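Local coordinates for N-terminal acetyltransferase-like protein (Chaetomium thermophilum, PDB 5NNP) that probably serves as the TPR-repeat auxiliary subunit of an N-terminal acetyltransferase of the NatA type, helping to transfer acetyl groups to protein N-termini, at residues N93-I98 / I123-Y128; D117-Q122 / V132-N137. All coordinates share one frame; numbering follows the deposited sequence.

Interaction 1. Residues N93-I98 / I123-Y128; sequences NFDEAI and IQMRDY
Met125 reaches Phe94 and Ile98 with CG anti to its own carbonyl carbon (chi1 -55°), and two further bends at chi2 and chi3 fold the thioether back across the start of helix 94-107. SD settles 3.6 Å from Phe94 CB and lies at the edge of the ring, near its plane, 5.2 Å from the ring centroid: an edge-on Met-aromatic contact. Behind the sulfur, Met125 CG rests 3.9 Å from Ile98 CD1, while the terminal CE lies 3.7 Å from Asp95 OD1. Gln124 adds its CG, 3.9 Å from Phe94 CD2; its amide is bonded to His528 and the Gln521 carbonyl. The contact joins neighbouring helices of the TPR solenoid, the N-terminus of one, capped by Asn93 through a bond from Glu96 N to OD1 (3.1 Å), and the C-terminus of the other. That end is a Schellman motif with Arg126, at positive phi, as its C-prime residue. With an alanine at Met125, the Phe94 ring edge would probably lose its packing partner and a gap would open beside Ile98 CD1. Arg126 NH1 and N grip Ile123 O from opposite faces of its carbonyl plane, and the same guanidinium forms a salt bridge with Asp548.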
# COMPACT_ATOMS: atom_id res chain seq x y z
N ASN A 93 1.80 20.77 11.16
CA ASN A 93 2.79 20.56 12.20
C ASN A 93 2.15 19.95 13.44
O ASN A 93 1.94 20.62 14.46
CB ASN A 93 3.48 21.86 12.57
CG ASN A 93 4.62 21.66 13.57
OD1 ASN A 93 4.81 20.56 14.11
ND2 ASN A 93 5.38 22.71 13.81
N PHE A 94 1.88 18.66 13.36
CA PHE A 94 1.17 17.95 14.41
C PHE A 94 1.94 17.90 15.71
O PHE A 94 1.37 17.71 16.78
CB PHE A 94 0.86 16.53 13.94
CG PHE A 94 -0.02 16.49 12.73
CD1 PHE A 94 -0.90 17.54 12.47
CD2 PHE A 94 0.03 15.43 11.84
CE1 PHE A 94 -1.72 17.51 11.36
CE2 PHE A 94 -0.77 15.40 10.75
CZ PHE A 94 -1.66 16.45 10.50
N ASP A 95 3.24 18.08 15.65
CA ASP A 95 4.00 17.92 16.87
C ASP A 95 3.87 19.16 17.73
O ASP A 95 3.70 19.07 18.94
CB ASP A 95 5.46 17.61 16.58
CG ASP A 95 6.00 16.53 17.48
OD1 ASP A 95 5.75 15.34 17.19
OD2 ASP A 95 6.65 16.89 18.50
N GLU A 96 3.93 20.32 17.09
CA GLU A 96 3.77 21.57 17.82
C GLU A 96 2.31 21.72 18.23
O GLU A 96 2.00 22.35 19.23
CB GLU A 96 4.25 22.75 16.99
CG GLU A 96 5.74 22.74 16.75
CD GLU A 96 6.54 23.03 18.02
OE1 GLU A 96 6.37 24.14 18.60
OE2 GLU A 96 7.34 22.16 18.42
N ALA A 97 1.42 21.11 17.45
CA ALA A 97 0.00 21.09 17.81
C ALA A 97 -0.20 20.36 19.14
O ALA A 97 -0.94 20.84 20.02
CB ALA A 97 -0.81 20.45 16.71
N ILE A 98 0.46 19.20 19.27
CA ILE A 98 0.30 18.38 20.47
C ILE A 98 0.69 19.16 21.73
O ILE A 98 -0.04 19.15 22.72
CB ILE A 98 1.11 17.07 20.38
CG1 ILE A 98 0.41 16.08 19.45
CG2 ILE A 98 1.26 16.43 21.74
CD1 ILE A 98 1.23 14.84 19.08
N ILE A 123 -1.87 9.77 18.62
CA ILE A 123 -1.70 8.47 17.98
C ILE A 123 -1.16 8.67 16.56
O ILE A 123 -0.32 7.90 16.09
CB ILE A 123 -3.01 7.64 17.98
CG1 ILE A 123 -2.73 6.21 17.49
CG2 ILE A 123 -4.07 8.28 17.11
CD1 ILE A 123 -1.55 5.50 18.19
N GLN A 124 -1.60 9.74 15.89
CA GLN A 124 -1.07 10.07 14.57
C GLN A 124 0.45 10.22 14.59
O GLN A 124 1.10 9.93 13.59
CB GLN A 124 -1.66 11.37 14.04
CG GLN A 124 -1.04 11.78 12.70
CD GLN A 124 -1.52 10.92 11.54
OE1 GLN A 124 -2.60 10.33 11.59
NE2 GLN A 124 -0.72 10.84 10.50
N MET A 125 1.02 10.68 15.70
CA MET A 125 2.48 10.85 15.79
C MET A 125 3.10 9.76 16.63
O MET A 125 4.25 9.84 17.01
CB MET A 125 2.87 12.21 16.37
CG MET A 125 2.29 13.39 15.63
SD MET A 125 2.77 13.42 13.90
CE MET A 125 4.54 13.73 14.06
N ARG A 126 2.32 8.72 16.90
CA ARG A 126 2.81 7.58 17.67
C ARG A 126 3.41 8.00 19.02
O ARG A 126 4.39 7.42 19.49
CB ARG A 126 3.82 6.78 16.83
CG ARG A 126 3.33 6.40 15.42
CD ARG A 126 2.09 5.50 15.42
NE ARG A 126 1.80 4.88 14.11
CZ ARG A 126 0.86 5.27 13.25
NH1 ARG A 126 0.07 6.31 13.51
NH2 ARG A 126 0.70 4.62 12.11
N ASP A 127 2.79 8.99 19.65
CA ASP A 127 3.04 9.29 21.06
C ASP A 127 2.19 8.33 21.90
O ASP A 127 1.10 8.68 22.36
CB ASP A 127 2.70 10.76 21.36
CG ASP A 127 2.85 11.14 22.82
OD1 ASP A 127 3.47 10.39 23.61
OD2 ASP A 127 2.34 12.22 23.18
N TYR A 128 2.68 7.11 22.05
CA TYR A 128 1.90 6.02 22.65
C TYR A 128 1.50 6.27 24.10
O TYR A 128 0.33 6.05 24.47
CB TYR A 128 2.68 4.70 22.57
CG TYR A 128 3.08 4.30 21.17
CD1 TYR A 128 2.12 3.95 20.22
CD2 TYR A 128 4.42 4.26 20.79
CE1 TYR A 128 2.49 3.58 18.95
CE2 TYR A 128 4.79 3.89 19.52
CZ TYR A 128 3.83 3.56 18.60
OH TYR A 128 4.21 3.20 17.33

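Interaction 2. Residues D117-Q122 / V132-N137; sequences DLAVLQ and VQSRLN
Two consecutive antiparallel helices of the TPR-type superhelix, 112-124 and 128-141, pack against each other here as a helical hairpin, with Ala119 and Ser134 facing each other at its centre. The short axes of 117-122 and 132-137 approach to 9.3 Å, and their N-to-C directions are 148° apart. Ala119 CA and Ser134 CA, the nearest such pair across the segments, lie 5.6 Å apart, which leaves room for little more than the two CB atoms: Ala119 CB meets Ser134 CB at 3.7 Å. The polar link lies beside this apolar touch. Ser134 OG, placed anti to its carbonyl carbon by a chi1 of -77°, donates to Gln122 OE1 at 2.7 Å. The hydroxyl lies in the amide carbonyl plane, on a lone pair, with a C=O...donor angle of 139°. Gln122 presents its amide from a chain that runs extended beyond CG. Leu118 CD2 comes to 4.1 Å from the same hydroxyl, adding an apolar neighbour to the bond. Arg135 passes Ala119 CB obliquely with its NE at 4.4 Å; its NH1 bonds to Tyr131 OH, and its side chain also touches Leu532 of helix 527-534. The serine-glutamine bond thus gives a buried hydroxyl and a buried amide oxygen a mate in a mixed interface, where Ala119 and Leu118 supply the apolar part, and it is likely to restrain the rotation of both groups.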
# COMPACT_ATOMS: atom_id res chain seq x y z
N ASP A 117 -9.29 15.91 20.23
CA ASP A 117 -8.43 16.27 19.12
C ASP A 117 -6.98 15.98 19.42
O ASP A 117 -6.23 15.56 18.53
CB ASP A 117 -8.64 17.73 18.77
CG ASP A 117 -10.00 17.98 18.14
OD1 ASP A 117 -10.51 17.06 17.46
OD2 ASP A 117 -10.56 19.07 18.31
N LEU A 118 -6.59 16.16 20.67
CA LEU A 118 -5.24 15.83 21.12
C LEU A 118 -4.95 14.34 21.00
O LEU A 118 -3.88 13.92 20.56
CB LEU A 118 -5.05 16.28 22.57
CG LEU A 118 -3.81 15.75 23.28
CD1 LEU A 118 -2.56 16.41 22.72
CD2 LEU A 118 -3.94 15.98 24.78
N ALA A 119 -5.91 13.53 21.41
CA ALA A 119 -5.73 12.09 21.40
C ALA A 119 -5.47 11.61 19.98
O ALA A 119 -4.63 10.74 19.75
CB ALA A 119 -6.97 11.40 21.99
N VAL A 120 -6.22 12.19 19.05
CA VAL A 120 -6.07 11.85 17.64
C VAL A 120 -4.65 12.21 17.20
O VAL A 120 -3.94 11.38 16.65
CB VAL A 120 -7.11 12.57 16.75
CG1 VAL A 120 -6.79 12.36 15.31
CG2 VAL A 120 -8.53 12.09 17.07
N LEU A 121 -4.25 13.45 17.47
CA LEU A 121 -2.91 13.92 17.12
C LEU A 121 -1.83 13.03 17.72
O LEU A 121 -0.83 12.71 17.06
CB LEU A 121 -2.72 15.37 17.58
CG LEU A 121 -3.48 16.47 16.83
CD1 LEU A 121 -3.52 17.73 17.65
CD2 LEU A 121 -2.84 16.76 15.48
N GLN A 122 -2.02 12.61 18.96
CA GLN A 122 -1.00 11.82 19.63
C GLN A 122 -0.78 10.46 18.98
O GLN A 122 0.36 10.02 18.83
CB GLN A 122 -1.36 11.64 21.10
CG GLN A 122 -1.06 12.84 21.96
CD GLN A 122 -1.74 12.74 23.32
OE1 GLN A 122 -2.92 12.38 23.42
NE2 GLN A 122 -0.98 13.04 24.37
N VAL A 132 -2.35 6.63 25.47
CA VAL A 132 -2.88 5.85 26.56
C VAL A 132 -3.52 6.75 27.62
O VAL A 132 -4.67 6.55 28.00
CB VAL A 132 -1.79 4.99 27.21
CG1 VAL A 132 -2.24 4.47 28.58
CG2 VAL A 132 -1.40 3.85 26.28
N GLN A 133 -2.77 7.73 28.10
CA GLN A 133 -3.32 8.66 29.08
C GLN A 133 -4.62 9.30 28.58
O GLN A 133 -5.62 9.36 29.31
CB GLN A 133 -2.30 9.74 29.40
CG GLN A 133 -2.65 10.57 30.62
CD GLN A 133 -1.63 11.65 30.90
OE1 GLN A 133 -0.53 11.64 30.33
NE2 GLN A 133 -1.98 12.59 31.77
N SER A 134 -4.61 9.76 27.33
CA SER A 134 -5.80 10.36 26.74
C SER A 134 -7.02 9.44 26.77
O SER A 134 -8.11 9.83 27.18
CB SER A 134 -5.50 10.79 25.31
OG SER A 134 -4.76 11.98 25.31
N ARG A 135 -6.83 8.20 26.33
CA ARG A 135 -7.93 7.26 26.23
C ARG A 135 -8.44 6.87 27.60
O ARG A 135 -9.65 6.68 27.78
CB ARG A 135 -7.52 6.02 25.46
CG ARG A 135 -7.39 6.29 24.01
CD ARG A 135 -8.63 7.03 23.54
NE ARG A 135 -8.56 7.25 22.11
CZ ARG A 135 -9.60 7.57 21.35
NH1 ARG A 135 -9.43 7.75 20.04
NH2 ARG A 135 -10.81 7.70 21.90
N LEU A 136 -7.52 6.74 28.55
CA LEU A 136 -7.91 6.42 29.93
C LEU A 136 -8.81 7.53 30.45
O LEU A 136 -9.83 7.29 31.10
CB LEU A 136 -6.68 6.25 30.82
CG LEU A 136 -6.87 5.87 32.28
CD1 LEU A 136 -7.79 4.67 32.40
CD2 LEU A 136 -5.51 5.56 32.89
N ASN A 137 -8.44 8.76 30.13
CA ASN A 137 -9.22 9.91 30.47
C ASN A 137 -10.57 9.92 29.80
O ASN A 137 -11.59 10.12 30.45
CB ASN A 137 -8.47 11.15 30.08
CG ASN A 137 -8.17 12.00 31.23
OD1 ASN A 137 -7.21 11.74 31.96
ND2 ASN A 137 -8.98 13.01 31.45

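Overall arrangement
The two contacts lie on the same side of the chain's centre, with their own centres about 10 Å apart, and both draw on helix 112-124. Along the chain their segments alternate: 93-98, 117-122, 123-128, 132-137. Interaction 1 joins the end of that helix to helix 94-107 before it, and interaction 2 joins its body to helix 128-141 after it. They meet directly, through a probable hydrogen bond from Asp127 N to Gln122 O and through packing of Phe94 and Ile98 against Leu121. Three successive helices are thus stacked side by side, as in a TPR solenoid, and residues from the 521-548 region, among them Phe525 and His528, pack against this part of the superhelix.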